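Local coordinates for protein farnesyltransferase, putative (Trypanosoma cruzi, PDB 3WCA) that probably catalyses the condensation of two farnesyl diphosphate molecules to squalene, using NADPH or NADH and magnesium, the first step from farnesyl diphosphate toward lanosterol, at residues F30-L35 with V44-L49; R65-V70 with E137-G142; H263-L268 with A324-L329; L291-N296 with V305-G310. The protein carries 1 engineered substitution. All coordinates share one frame; numbering follows the deposited sequence.

Overall arrangement
The chain is built of helices joined by loops, with no strand, and the four contacts sit in different parts of it. Near the N terminus, interaction 1 closes a short loop by bringing helix 26-38 against segment 44-49, which includes part of helix 40-45. Interaction 2 then joins the metal-binding helix 51-72 to helix 126-147 across 66 intervening residues. Interaction 3 comes later and pairs helix 261-269 with helix 322-338. Within the span it encloses lies interaction 4, where the end of helix 274-294 meets the segment leading into helix 309-318. Interactions 2 and 3 lie on opposite sides of the chain's centre, their centres about 29 Å apart. None of the four contacts touches another.

Interaction 1: residues F30-L35 with V44-L49; sequences FCYDIL and VVIMEL
Leu35 and Ile46 meet across backbones that stay well apart, the nearest CA atoms being those of Leu35 and Val44 at 9.6 Å, so side chains alone bridge the gap. This is an apolar contact between the first two helical stretches of the all-helical squalene/phytoene synthase fold. Segment 30-35 is regular helix. In segment 44-49, residues 46-48 form a 3-10 turn, which carries Ile46 and Met47. Leu35 and Ile46 reach toward each other tip to tip. CD2 of Leu35 lies 3.9 Å from CG2 of Ile46 and 4.0 Å from CD1 of the same residue, so one leucine methyl meets both methyl groups of the isoleucine. Leu35 has its CG opposite the backbone N (chi1 169°), and its CB already points at the other segment. Tyr32 and Met47 approach differently. Each leaves its backbone to one side, and the far end then closes the gap. The Met47 chain bends at chi2 (-54°), and its terminal CE comes 3.9 Å from CD1 of Tyr32. The methyl approaches the ring obliquely, and so does CD1 of Ile46, a looser neighbour 4.5 Å from CE1 of Tyr32. The phenol end of Tyr32 is tied elsewhere, by a hydrogen bond from its OH to Asp55. Leu35 and Ile46 are buried, while Met47 is exposed. The Leu35 side chain lies about 7 Å from the bound farnesyl thiodiphosphate. Around the contact, helix 51-72 packs against the first segment, with Tyr61 touching Leu35 and Arg54 touching Tyr32. Helix 274-294 meets the second segment, where Phe279 touches Val45 and Leu49.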
loop_
_atom_site.group_PDB
_atom_site.type_symbol
_atom_site.label_atom_id
_atom_site.label_comp_id
_atom_site.label_asym_id
_atom_site.label_seq_id
_atom_site.Cartn_x
_atom_site.Cartn_y
_atom_site.Cartn_z
ATOM N N PHE A 30 22.367 8.531 0.131
ATOM C CA PHE A 30 22.304 7.088 0.273
ATOM C C PHE A 30 20.835 6.708 0.396
ATOM O O PHE A 30 20.362 5.766 -0.244
ATOM C CB PHE A 30 23.041 6.633 1.529
ATOM C CG PHE A 30 22.783 5.193 1.887
ATOM C CD1 PHE A 30 23.557 4.176 1.340
ATOM C CD2 PHE A 30 21.734 4.854 2.738
ATOM C CE1 PHE A 30 23.290 2.846 1.636
ATOM C CE2 PHE A 30 21.456 3.526 3.039
ATOM C CZ PHE A 30 22.231 2.521 2.490
ATOM N N CYS A 31 20.120 7.444 1.240
ATOM C CA CYS A 31 18.701 7.198 1.455
ATOM C C CYS A 31 17.944 7.137 0.132
ATOM O O CYS A 31 17.225 6.177 -0.140
ATOM C CB CYS A 31 18.106 8.292 2.341
ATOM S SG CYS A 31 18.515 8.137 4.095
ATOM N N TYR A 32 18.110 8.168 -0.688
ATOM C CA TYR A 32 17.437 8.222 -1.975
ATOM C C TYR A 32 17.961 7.140 -2.905
ATOM O O TYR A 32 17.236 6.661 -3.775
ATOM C CB TYR A 32 17.613 9.604 -2.606
ATOM C CG TYR A 32 16.679 10.654 -2.041
ATOM C CD1 TYR A 32 15.305 10.598 -2.282
ATOM C CD2 TYR A 32 17.166 11.700 -1.260
ATOM C CE1 TYR A 32 14.439 11.556 -1.759
ATOM C CE2 TYR A 32 16.306 12.666 -0.734
ATOM C CZ TYR A 32 14.947 12.588 -0.985
ATOM O OH TYR A 32 14.105 13.543 -0.463
ATOM N N ASP A 33 19.217 6.751 -2.717
ATOM C CA ASP A 33 19.817 5.706 -3.537
ATOM C C ASP A 33 19.292 4.336 -3.140
ATOM O O ASP A 33 19.024 3.492 -3.994
ATOM C CB ASP A 33 21.338 5.721 -3.396
ATOM C CG ASP A 33 22.012 6.575 -4.445
ATOM O OD1 ASP A 33 21.506 7.683 -4.737
ATOM O OD2 ASP A 33 23.060 6.139 -4.972
ATOM N N ILE A 34 19.142 4.105 -1.842
ATOM C CA ILE A 34 18.653 2.814 -1.404
ATOM C C ILE A 34 17.170 2.745 -1.748
ATOM O O ILE A 34 16.659 1.699 -2.125
ATOM C CB ILE A 34 18.906 2.605 0.120
ATOM C CG1 ILE A 34 18.866 1.114 0.448
ATOM C CG2 ILE A 34 17.894 3.354 0.945
ATOM C CD1 ILE A 34 20.064 0.345 -0.093
ATOM N N LEU A 35 16.489 3.881 -1.643
ATOM C CA LEU A 35 15.070 3.959 -1.962
ATOM C C LEU A 35 14.830 3.496 -3.395
ATOM O O LEU A 35 13.919 2.721 -3.671
ATOM C CB LEU A 35 14.587 5.399 -1.816
ATOM C CG LEU A 35 13.190 5.677 -2.362
ATOM C CD1 LEU A 35 12.184 4.911 -1.542
ATOM C CD2 LEU A 35 12.892 7.159 -2.321
ATOM N N VAL A 44 9.774 6.912 -7.700
ATOM C CA VAL A 44 9.482 7.787 -8.816
ATOM C C VAL A 44 8.452 8.788 -8.337
ATOM O O VAL A 44 8.609 9.997 -8.499
ATOM C CB VAL A 44 8.893 7.022 -10.022
ATOM C CG1 VAL A 44 8.502 8.009 -11.111
ATOM C CG2 VAL A 44 9.909 6.025 -10.570
ATOM N N VAL A 45 7.395 8.268 -7.734
ATOM C CA VAL A 45 6.312 9.104 -7.253
ATOM C C VAL A 45 6.764 10.102 -6.201
ATOM O O VAL A 45 6.296 11.237 -6.179
ATOM C CB VAL A 45 5.183 8.243 -6.662
ATOM C CG1 VAL A 45 3.996 9.111 -6.323
ATOM C CG2 VAL A 45 4.790 7.163 -7.659
ATOM N N ILE A 46 7.671 9.678 -5.327
ATOM C CA ILE A 46 8.148 10.548 -4.276
ATOM C C ILE A 46 8.800 11.818 -4.838
ATOM O O ILE A 46 8.849 12.842 -4.165
ATOM C CB ILE A 46 9.150 9.804 -3.359
ATOM C CG1 ILE A 46 9.278 10.542 -2.025
ATOM C CG2 ILE A 46 10.514 9.681 -4.046
ATOM C CD1 ILE A 46 10.318 9.938 -1.092
ATOM N N MET A 47 9.274 11.761 -6.077
ATOM C CA MET A 47 9.924 12.918 -6.681
ATOM C C MET A 47 8.968 14.074 -6.954
ATOM O O MET A 47 9.404 15.184 -7.246
ATOM C CB MET A 47 10.643 12.505 -7.970
ATOM C CG MET A 47 11.826 11.567 -7.733
ATOM S SD MET A 47 13.023 12.243 -6.526
ATOM C CE MET A 47 13.745 10.722 -5.866
ATOM N N GLU A 48 7.670 13.803 -6.867
ATOM C CA GLU A 48 6.629 14.814 -7.062
ATOM C C GLU A 48 6.647 15.809 -5.896
ATOM O O GLU A 48 6.209 16.955 -6.027
ATOM C CB GLU A 48 5.242 14.161 -7.097
ATOM C CG GLU A 48 4.931 13.287 -8.320
ATOM C CD GLU A 48 5.093 14.035 -9.636
ATOM O OE1 GLU A 48 4.857 15.261 -9.665
ATOM O OE2 GLU A 48 5.446 13.392 -10.646
ATOM N N LEU A 49 7.145 15.356 -4.751
ATOM C CA LEU A 49 7.202 16.176 -3.547
ATOM C C LEU A 49 8.362 17.153 -3.533
ATOM O O LEU A 49 9.435 16.879 -4.088
ATOM C CB LEU A 49 7.284 15.280 -2.304
ATOM C CG LEU A 49 6.027 14.451 -2.016
ATOM C CD1 LEU A 49 6.298 13.494 -0.877
ATOM C CD2 LEU A 49 4.870 15.368 -1.661
#

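Interaction 2: residues R65-V70 with E137-G142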
loop_
_atom_site.group_PDB
_atom_site.type_symbol
_atom_site.label_atom_id
_atom_site.label_comp_id
_atom_site.label_asym_id
_atom_site.label_seq_id
_atom_site.Cartn_x
_atom_site.Cartn_y
_atom_site.Cartn_z
ATOM N N ARG A 65 10.389 0.435 5.685
ATOM C CA ARG A 65 10.921 -0.567 4.784
ATOM C C ARG A 65 11.848 -1.491 5.561
ATOM O O ARG A 65 11.938 -2.687 5.276
ATOM C CB ARG A 65 11.685 0.106 3.655
ATOM C CG ARG A 65 12.211 -0.865 2.643
ATOM C CD ARG A 65 11.085 -1.684 2.039
ATOM N NE ARG A 65 11.630 -2.687 1.137
ATOM C CZ ARG A 65 10.911 -3.383 0.269
ATOM N NH1 ARG A 65 9.598 -3.188 0.182
ATOM N NH2 ARG A 65 11.512 -4.266 -0.519
ATOM N N ALA A 66 12.559 -0.927 6.529
ATOM C CA ALA A 66 13.444 -1.724 7.366
ATOM C C ALA A 66 12.566 -2.702 8.161
ATOM O O ALA A 66 12.846 -3.902 8.194
ATOM C CB ALA A 66 14.231 -0.818 8.316
ATOM N N LEU A 67 11.499 -2.194 8.786
ATOM C CA LEU A 67 10.591 -3.055 9.552
ATOM C C LEU A 67 10.105 -4.203 8.686
ATOM O O LEU A 67 10.119 -5.373 9.100
ATOM C CB LEU A 67 9.347 -2.298 10.020
ATOM C CG LEU A 67 9.458 -1.240 11.107
ATOM C CD1 LEU A 67 8.066 -0.686 11.407
ATOM C CD2 LEU A 67 10.082 -1.858 12.342
ATOM N N ASP A 68 9.644 -3.852 7.490
ATOM C CA ASP A 68 9.123 -4.838 6.564
ATOM C C ASP A 68 10.148 -5.925 6.284
ATOM O O ASP A 68 9.808 -7.102 6.187
ATOM C CB ASP A 68 8.715 -4.173 5.253
ATOM C CG ASP A 68 8.089 -5.146 4.294
ATOM O OD1 ASP A 68 6.976 -5.625 4.590
ATOM O OD2 ASP A 68 8.716 -5.448 3.257
ATOM N N THR A 69 11.405 -5.521 6.153
ATOM C CA THR A 69 12.481 -6.457 5.874
ATOM C C THR A 69 12.643 -7.481 7.005
ATOM O O THR A 69 12.948 -8.649 6.756
ATOM C CB THR A 69 13.802 -5.695 5.633
ATOM O OG1 THR A 69 13.659 -4.880 4.465
ATOM C CG2 THR A 69 14.953 -6.652 5.424
ATOM N N VAL A 70 12.436 -7.050 8.247
ATOM C CA VAL A 70 12.542 -7.977 9.371
ATOM C C VAL A 70 11.317 -8.905 9.379
ATOM O O VAL A 70 11.443 -10.123 9.513
ATOM C CB VAL A 70 12.627 -7.223 10.720
ATOM C CG1 VAL A 70 12.607 -8.221 11.879
ATOM C CG2 VAL A 70 13.900 -6.393 10.771
ATOM N N GLU A 137 6.546 2.622 15.510
ATOM C CA GLU A 137 6.224 1.799 16.669
ATOM C C GLU A 137 4.880 1.076 16.503
ATOM O O GLU A 137 4.788 -0.136 16.708
ATOM C CB GLU A 137 6.192 2.673 17.929
ATOM C CG GLU A 137 5.778 1.926 19.180
ATOM C CD GLU A 137 6.092 2.692 20.455
ATOM O OE1 GLU A 137 5.608 3.836 20.609
ATOM O OE2 GLU A 137 6.826 2.137 21.302
ATOM N N ARG A 138 3.838 1.818 16.145
ATOM C CA ARG A 138 2.531 1.212 15.963
ATOM C C ARG A 138 2.511 0.148 14.853
ATOM O O ARG A 138 1.853 -0.881 14.995
ATOM C CB ARG A 138 1.490 2.301 15.697
ATOM C CG ARG A 138 1.208 3.170 16.925
ATOM C CD ARG A 138 0.446 4.437 16.569
ATOM N NE ARG A 138 -0.914 4.165 16.109
ATOM C CZ ARG A 138 -1.709 5.089 15.583
ATOM N NH1 ARG A 138 -1.263 6.333 15.451
ATOM N NH2 ARG A 138 -2.945 4.781 15.197
ATOM N N MET A 139 3.232 0.375 13.755
ATOM C CA MET A 139 3.258 -0.620 12.678
ATOM C C MET A 139 4.010 -1.864 13.130
ATOM O O MET A 139 3.609 -2.994 12.840
ATOM C CB MET A 139 3.939 -0.072 11.416
ATOM C CG MET A 139 4.167 -1.155 10.335
ATOM S SD MET A 139 4.847 -0.505 8.773
ATOM C CE MET A 139 3.527 0.720 8.395
ATOM N N ALA A 140 5.121 -1.651 13.821
ATOM C CA ALA A 140 5.929 -2.759 14.312
ATOM C C ALA A 140 5.113 -3.677 15.229
ATOM O O ALA A 140 5.112 -4.895 15.062
ATOM C CB ALA A 140 7.137 -2.223 15.052
ATOM N N ASN A 141 4.403 -3.097 16.189
ATOM C CA ASN A 141 3.616 -3.917 17.108
ATOM C C ASN A 141 2.485 -4.634 16.370
ATOM O O ASN A 141 2.141 -5.767 16.701
ATOM C CB ASN A 141 3.098 -3.048 18.256
ATOM C CG ASN A 141 4.237 -2.533 19.136
ATOM O OD1 ASN A 141 4.162 -1.447 19.714
ATOM N ND2 ASN A 141 5.301 -3.322 19.238
ATOM N N GLY A 142 1.933 -3.977 15.353
ATOM C CA GLY A 142 0.876 -4.588 14.573
ATOM C C GLY A 142 1.441 -5.784 13.824
ATOM O O GLY A 142 0.823 -6.845 13.751
#
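Leu67 meets Met139 and Ala140 in an apolar helix-to-helix contact within the all-helical fold of the squalene/phytoene synthase family. It joins helix 51-72 to helix 126-147. The backbones come close here, with CA of Leu67 6.7 Å from CA of Ala140, consistent with the small alanine side chain. Both Leu67 methyls are used: CD2 rests 4.0 Å from CB of Ala140, while CD1 lies against the other helix's backbone, 3.9 Å from N of Ala140. CD1 also touches the side of Met139 along CB, CG and SD, being 4.1 Å from its CG. The Met139 chain runs extended to its sulfur and then bends at chi3 (-57°). All three are buried.

Asp68 binds magnesium together with Glu71 and Asp72, in the DxxED aspartate-rich motif of the family. The magnesium probably offsets their close like charges. Arg65 and Asp68 form a long salt bridge, NH1 to OD2 at 3.9 Å, with the oxygen above the guanidinium plane, so no N-H points at it. Arg65 also bridges to Glu107. OG1 of Thr69 donates to O of Arg65 at 2.9 Å, and N of Thr69 reaches it from the opposite face of the carbonyl plane.

Interaction 3: residues H263-L268 with A324-L329; sequences HVVEYL and ATLQML
Val265 touches Leu326 and Leu329 across two nearly antiparallel helix segments, whose axes stand 11.5 Å apart at an angle of 168°. Followed outward from CB, the Val265 side chain splits into two methyls with different partners. The bond to CB points to one side of the facing helix rather than straight at it. CG1, set opposite the backbone N (chi1 166°), comes 4.0 Å from CD2 of Leu326. CG2, beside the backbone N, is directed to Leu329 and lies 4.4 Å from its CD1. The valine thus spans two residues almost one turn apart on the other helix. Val265 and Leu326 cross at about a right angle. Leu326 starts out to one side, and its branch end then brings CD2 in to CG1.

These segments belong to helices 261-269 and 322-338 of the all-helical squalene/phytoene synthase fold. A second meeting lies one turn further along the first helix. There CD1 of Leu268 is 4.3 Å from CG2 of Thr325. The threonine gives only its methyl to this meeting. Its OG1 is hydrogen-bonded to O of Glu321 in its own chain, so the hydroxyl is satisfied although the residue is buried. All five touching side chains are buried and the contact is apolar. Met361 of helix 347-362 touches both Val265 and Leu329, while Val285 of helix 274-294 lies against Thr325 and Leu329. Tyr267, between the two contact residues of its helix, belongs to the pocket of the farnesyl thiodiphosphate and touches that ligand, with its OH hydrogen-bonded to Thr173.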
loop_
_atom_site.group_PDB
_atom_site.type_symbol
_atom_site.label_atom_id
_atom_site.label_comp_id
_atom_site.label_asym_id
_atom_site.label_seq_id
_atom_site.Cartn_x
_atom_site.Cartn_y
_atom_site.Cartn_z
ATOM N N HIS A 263 -14.050 6.894 -0.612
ATOM C CA HIS A 263 -13.254 7.554 0.424
ATOM C C HIS A 263 -11.928 8.069 -0.118
ATOM O O HIS A 263 -11.379 9.051 0.372
ATOM C CB HIS A 263 -13.020 6.573 1.573
ATOM C CG HIS A 263 -14.287 6.004 2.133
ATOM N ND1 HIS A 263 -15.110 6.713 2.984
ATOM C CD2 HIS A 263 -14.907 4.821 1.911
ATOM C CE1 HIS A 263 -16.182 5.992 3.259
ATOM N NE2 HIS A 263 -16.083 4.838 2.621
ATOM N N VAL A 264 -11.402 7.379 -1.121
ATOM C CA VAL A 264 -10.174 7.804 -1.759
ATOM C C VAL A 264 -10.516 9.094 -2.516
ATOM O O VAL A 264 -9.736 10.042 -2.531
ATOM C CB VAL A 264 -9.662 6.732 -2.742
ATOM C CG1 VAL A 264 -8.612 7.323 -3.661
ATOM C CG2 VAL A 264 -9.087 5.547 -1.962
ATOM N N VAL A 265 -11.696 9.130 -3.130
ATOM C CA VAL A 265 -12.118 10.312 -3.867
ATOM C C VAL A 265 -12.229 11.512 -2.919
ATOM O O VAL A 265 -11.763 12.603 -3.236
ATOM C CB VAL A 265 -13.464 10.057 -4.601
ATOM C CG1 VAL A 265 -14.085 11.371 -5.080
ATOM C CG2 VAL A 265 -13.218 9.155 -5.803
ATOM N N GLU A 266 -12.815 11.303 -1.744
ATOM C CA GLU A 266 -12.962 12.379 -0.771
ATOM C C GLU A 266 -11.612 12.895 -0.287
ATOM O O GLU A 266 -11.387 14.103 -0.227
ATOM C CB GLU A 266 -13.784 11.908 0.432
ATOM C CG GLU A 266 -15.228 11.621 0.104
ATOM C CD GLU A 266 -15.897 12.775 -0.630
ATOM O OE1 GLU A 266 -15.772 13.935 -0.171
ATOM O OE2 GLU A 266 -16.552 12.517 -1.662
ATOM N N TYR A 267 -10.719 11.984 0.079
ATOM C CA TYR A 267 -9.399 12.392 0.538
ATOM C C TYR A 267 -8.655 13.170 -0.555
ATOM O O TYR A 267 -8.108 14.239 -0.295
ATOM C CB TYR A 267 -8.577 11.170 0.962
ATOM C CG TYR A 267 -7.230 11.515 1.559
ATOM C CD1 TYR A 267 -6.115 11.731 0.744
ATOM C CD2 TYR A 267 -7.080 11.670 2.939
ATOM C CE1 TYR A 267 -4.874 12.096 1.287
ATOM C CE2 TYR A 267 -5.847 12.037 3.493
ATOM C CZ TYR A 267 -4.749 12.246 2.663
ATOM O OH TYR A 267 -3.531 12.576 3.211
ATOM N N LEU A 268 -8.624 12.647 -1.777
ATOM C CA LEU A 268 -7.917 13.358 -2.846
ATOM C C LEU A 268 -8.518 14.748 -3.099
ATOM O O LEU A 268 -7.799 15.706 -3.371
ATOM C CB LEU A 268 -7.933 12.536 -4.146
ATOM C CG LEU A 268 -7.083 11.257 -4.116
ATOM C CD1 LEU A 268 -7.212 10.521 -5.454
ATOM C CD2 LEU A 268 -5.614 11.615 -3.829
ATOM N N ALA A 324 -8.813 16.028 -13.804
ATOM C CA ALA A 324 -8.244 15.007 -14.674
ATOM C C ALA A 324 -8.140 13.654 -13.949
ATOM O O ALA A 324 -8.370 12.594 -14.535
ATOM C CB ALA A 324 -6.869 15.450 -15.165
ATOM N N THR A 325 -7.800 13.704 -12.670
ATOM C CA THR A 325 -7.662 12.507 -11.860
ATOM C C THR A 325 -8.997 11.811 -11.704
ATOM O O THR A 325 -9.078 10.589 -11.781
ATOM C CB THR A 325 -7.111 12.865 -10.483
ATOM O OG1 THR A 325 -5.832 13.480 -10.655
ATOM C CG2 THR A 325 -6.970 11.623 -9.612
ATOM N N LEU A 326 -10.044 12.596 -11.480
ATOM C CA LEU A 326 -11.381 12.047 -11.336
ATOM C C LEU A 326 -11.807 11.380 -12.628
ATOM O O LEU A 326 -12.385 10.288 -12.601
ATOM C CB LEU A 326 -12.393 13.138 -10.992
ATOM C CG LEU A 326 -12.352 13.721 -9.585
ATOM C CD1 LEU A 326 -13.411 14.811 -9.466
ATOM C CD2 LEU A 326 -12.591 12.613 -8.564
ATOM N N GLN A 327 -11.534 12.022 -13.762
ATOM C CA GLN A 327 -11.929 11.403 -15.010
ATOM C C GLN A 327 -11.152 10.118 -15.305
ATOM O O GLN A 327 -11.731 9.156 -15.817
ATOM C CB GLN A 327 -11.869 12.405 -16.176
ATOM C CG GLN A 327 -10.615 13.235 -16.312
ATOM C CD GLN A 327 -10.852 14.488 -17.156
ATOM O OE1 GLN A 327 -11.499 15.446 -16.708
ATOM N NE2 GLN A 327 -10.342 14.478 -18.388
ATOM N N MET A 328 -9.861 10.064 -14.975
ATOM C CA MET A 328 -9.120 8.825 -15.211
ATOM C C MET A 328 -9.644 7.706 -14.300
ATOM O O MET A 328 -9.704 6.552 -14.710
ATOM C CB MET A 328 -7.622 9.018 -14.988
ATOM C CG MET A 328 -6.931 9.748 -16.132
ATOM S SD MET A 328 -5.136 9.711 -15.980
ATOM C CE MET A 328 -4.914 10.996 -14.770
ATOM N N LEU A 329 -10.027 8.048 -13.073
ATOM C CA LEU A 329 -10.562 7.053 -12.142
ATOM C C LEU A 329 -11.932 6.592 -12.641
ATOM O O LEU A 329 -12.284 5.415 -12.536
ATOM C CB LEU A 329 -10.713 7.634 -10.731
ATOM C CG LEU A 329 -9.455 7.935 -9.913
ATOM C CD1 LEU A 329 -9.845 8.601 -8.593
ATOM C CD2 LEU A 329 -8.689 6.647 -9.649
#

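Interaction 4: residues L291-N296 with V305-G310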
loop_
_atom_site.group_PDB
_atom_site.type_symbol
_atom_site.label_atom_id
_atom_site.label_comp_id
_atom_site.label_asym_id
_atom_site.label_seq_id
_atom_site.Cartn_x
_atom_site.Cartn_y
_atom_site.Cartn_z
ATOM N N LEU A 291 -6.610 -2.741 -10.585
ATOM C CA LEU A 291 -7.832 -3.370 -10.135
ATOM C C LEU A 291 -8.792 -3.646 -11.296
ATOM O O LEU A 291 -9.448 -4.689 -11.327
ATOM C CB LEU A 291 -8.529 -2.488 -9.094
ATOM C CG LEU A 291 -9.638 -3.205 -8.319
ATOM C CD1 LEU A 291 -8.997 -4.248 -7.377
ATOM C CD2 LEU A 291 -10.477 -2.192 -7.547
ATOM N N SER A 292 -8.878 -2.718 -12.244
ATOM C CA SER A 292 -9.767 -2.910 -13.390
ATOM C C SER A 292 -9.242 -4.034 -14.277
ATOM O O SER A 292 -10.009 -4.713 -14.950
ATOM C CB SER A 292 -9.880 -1.625 -14.210
ATOM O OG SER A 292 -8.698 -1.372 -14.937
ATOM N N LEU A 293 -7.929 -4.232 -14.264
ATOM C CA LEU A 293 -7.296 -5.273 -15.062
ATOM C C LEU A 293 -7.368 -6.656 -14.415
ATOM O O LEU A 293 -7.518 -7.654 -15.115
ATOM C CB LEU A 293 -5.829 -4.926 -15.312
ATOM C CG LEU A 293 -5.451 -4.392 -16.694
ATOM C CD1 LEU A 293 -6.236 -3.131 -17.018
ATOM C CD2 LEU A 293 -3.954 -4.116 -16.719
ATOM N N VAL A 294 -7.257 -6.730 -13.090
ATOM C CA VAL A 294 -7.298 -8.029 -12.437
ATOM C C VAL A 294 -8.708 -8.555 -12.270
ATOM O O VAL A 294 -8.906 -9.755 -12.124
ATOM C CB VAL A 294 -6.636 -8.029 -11.032
ATOM C CG1 VAL A 294 -5.189 -7.591 -11.134
ATOM C CG2 VAL A 294 -7.429 -7.151 -10.079
ATOM N N PHE A 295 -9.683 -7.661 -12.277
ATOM C CA PHE A 295 -11.058 -8.074 -12.101
ATOM C C PHE A 295 -11.513 -9.079 -13.161
ATOM O O PHE A 295 -11.319 -8.862 -14.347
ATOM C CB PHE A 295 -11.981 -6.856 -12.133
ATOM C CG PHE A 295 -13.440 -7.203 -12.020
ATOM C CD1 PHE A 295 -13.926 -7.873 -10.902
ATOM C CD2 PHE A 295 -14.330 -6.860 -13.035
ATOM C CE1 PHE A 295 -15.286 -8.199 -10.795
ATOM C CE2 PHE A 295 -15.687 -7.178 -12.944
ATOM C CZ PHE A 295 -16.169 -7.852 -11.818
ATOM N N ASN A 296 -12.122 -10.174 -12.711
ATOM C CA ASN A 296 -12.647 -11.198 -13.602
ATOM C C ASN A 296 -11.580 -11.687 -14.577
ATOM O O ASN A 296 -11.899 -12.105 -15.683
ATOM C CB ASN A 296 -13.849 -10.624 -14.367
ATOM C CG ASN A 296 -14.858 -11.692 -14.785
ATOM O OD1 ASN A 296 -15.012 -12.705 -14.123
ATOM N ND2 ASN A 296 -15.559 -11.449 -15.882
ATOM N N VAL A 305 -0.429 -9.527 -13.377
ATOM C CA VAL A 305 -1.113 -8.682 -14.341
ATOM C C VAL A 305 -0.673 -7.233 -14.091
ATOM O O VAL A 305 -0.770 -6.725 -12.969
ATOM C CB VAL A 305 -2.639 -8.843 -14.190
ATOM C CG1 VAL A 305 -3.371 -7.859 -15.080
ATOM C CG2 VAL A 305 -3.033 -10.283 -14.555
ATOM N N LYS A 306 -0.165 -6.587 -15.140
ATOM C CA LYS A 306 0.333 -5.215 -15.056
ATOM C C LYS A 306 -0.163 -4.308 -16.170
ATOM O O LYS A 306 -0.450 -4.765 -17.272
ATOM C CB LYS A 306 1.864 -5.205 -15.098
ATOM C CG LYS A 306 2.537 -5.436 -13.755
ATOM C CD LYS A 306 3.914 -4.775 -13.719
ATOM C CE LYS A 306 4.223 -4.223 -12.323
ATOM N NZ LYS A 306 3.205 -3.206 -11.886
ATOM N N THR A 307 -0.247 -3.014 -15.877
ATOM C CA THR A 307 -0.676 -2.041 -16.868
ATOM C C THR A 307 0.488 -1.848 -17.831
ATOM O O THR A 307 1.608 -2.274 -17.569
ATOM C CB THR A 307 -1.000 -0.680 -16.222
ATOM O OG1 THR A 307 0.203 -0.102 -15.697
ATOM C CG2 THR A 307 -2.004 -0.857 -15.085
ATOM N N THR A 308 0.227 -1.215 -18.956
ATOM C CA THR A 308 1.303 -0.975 -19.902
ATOM C C THR A 308 2.151 0.177 -19.382
ATOM O O THR A 308 1.733 0.930 -18.498
ATOM C CB THR A 308 0.747 -0.619 -21.280
ATOM O OG1 THR A 308 0.146 0.679 -21.232
ATOM C CG2 THR A 308 -0.315 -1.644 -21.694
ATOM N N ARG A 309 3.356 0.298 -19.916
ATOM C CA ARG A 309 4.254 1.359 -19.511
ATOM C C ARG A 309 3.717 2.676 -20.053
ATOM O O ARG A 309 3.981 3.728 -19.495
ATOM C CB ARG A 309 5.660 1.085 -20.041
ATOM C CG ARG A 309 5.724 0.919 -21.552
ATOM C CD ARG A 309 7.162 0.706 -21.988
ATOM N NE ARG A 309 7.253 0.332 -23.394
ATOM C CZ ARG A 309 8.391 0.264 -24.071
ATOM N NH1 ARG A 309 9.543 0.548 -23.473
ATOM N NH2 ARG A 309 8.377 -0.087 -25.347
ATOM N N GLY A 310 2.943 2.602 -21.131
ATOM C CA GLY A 310 2.356 3.800 -21.715
ATOM C C GLY A 310 1.212 4.336 -20.870
ATOM O O GLY A 310 1.070 5.553 -20.681
#
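Val294 and Val305 bring the two backbones closest, with CA atoms 6.5 Å apart. This is the loop linking two consecutive helices of an all-helical fold: helix 274-294 ends here, and an extended segment runs back past it before helix 309-318 begins. Phe295 is the first residue to leave the helical conformation. At the other end, Thr308 is the N-cap of the next helix, and its OG1 accepts a hydrogen bond from N of Ala311.

Val305 points into the contact and touches two neighbouring residues of the helix. Its CG1 lies 3.8 Å from CB of Leu293, and its CB is 4.2 Å from CG1 of Val294. The two valines cross obliquely. Leu293 reaches further along the extended segment. Its chi1 of -103° lies away from the usual staggered values. CD2 then lies along the backbone of Lys306 and Thr307, as well as 4.1 Å from CG2 of Thr307. Lys306 turns its CB away from the helix, and its side chain comes within about 6 Å of the bound farnesyl thiodiphosphate. The tightest approach in this surface contact is nonpolar against polar, CD2 of Leu293 at 3.6 Å from O of Lys306.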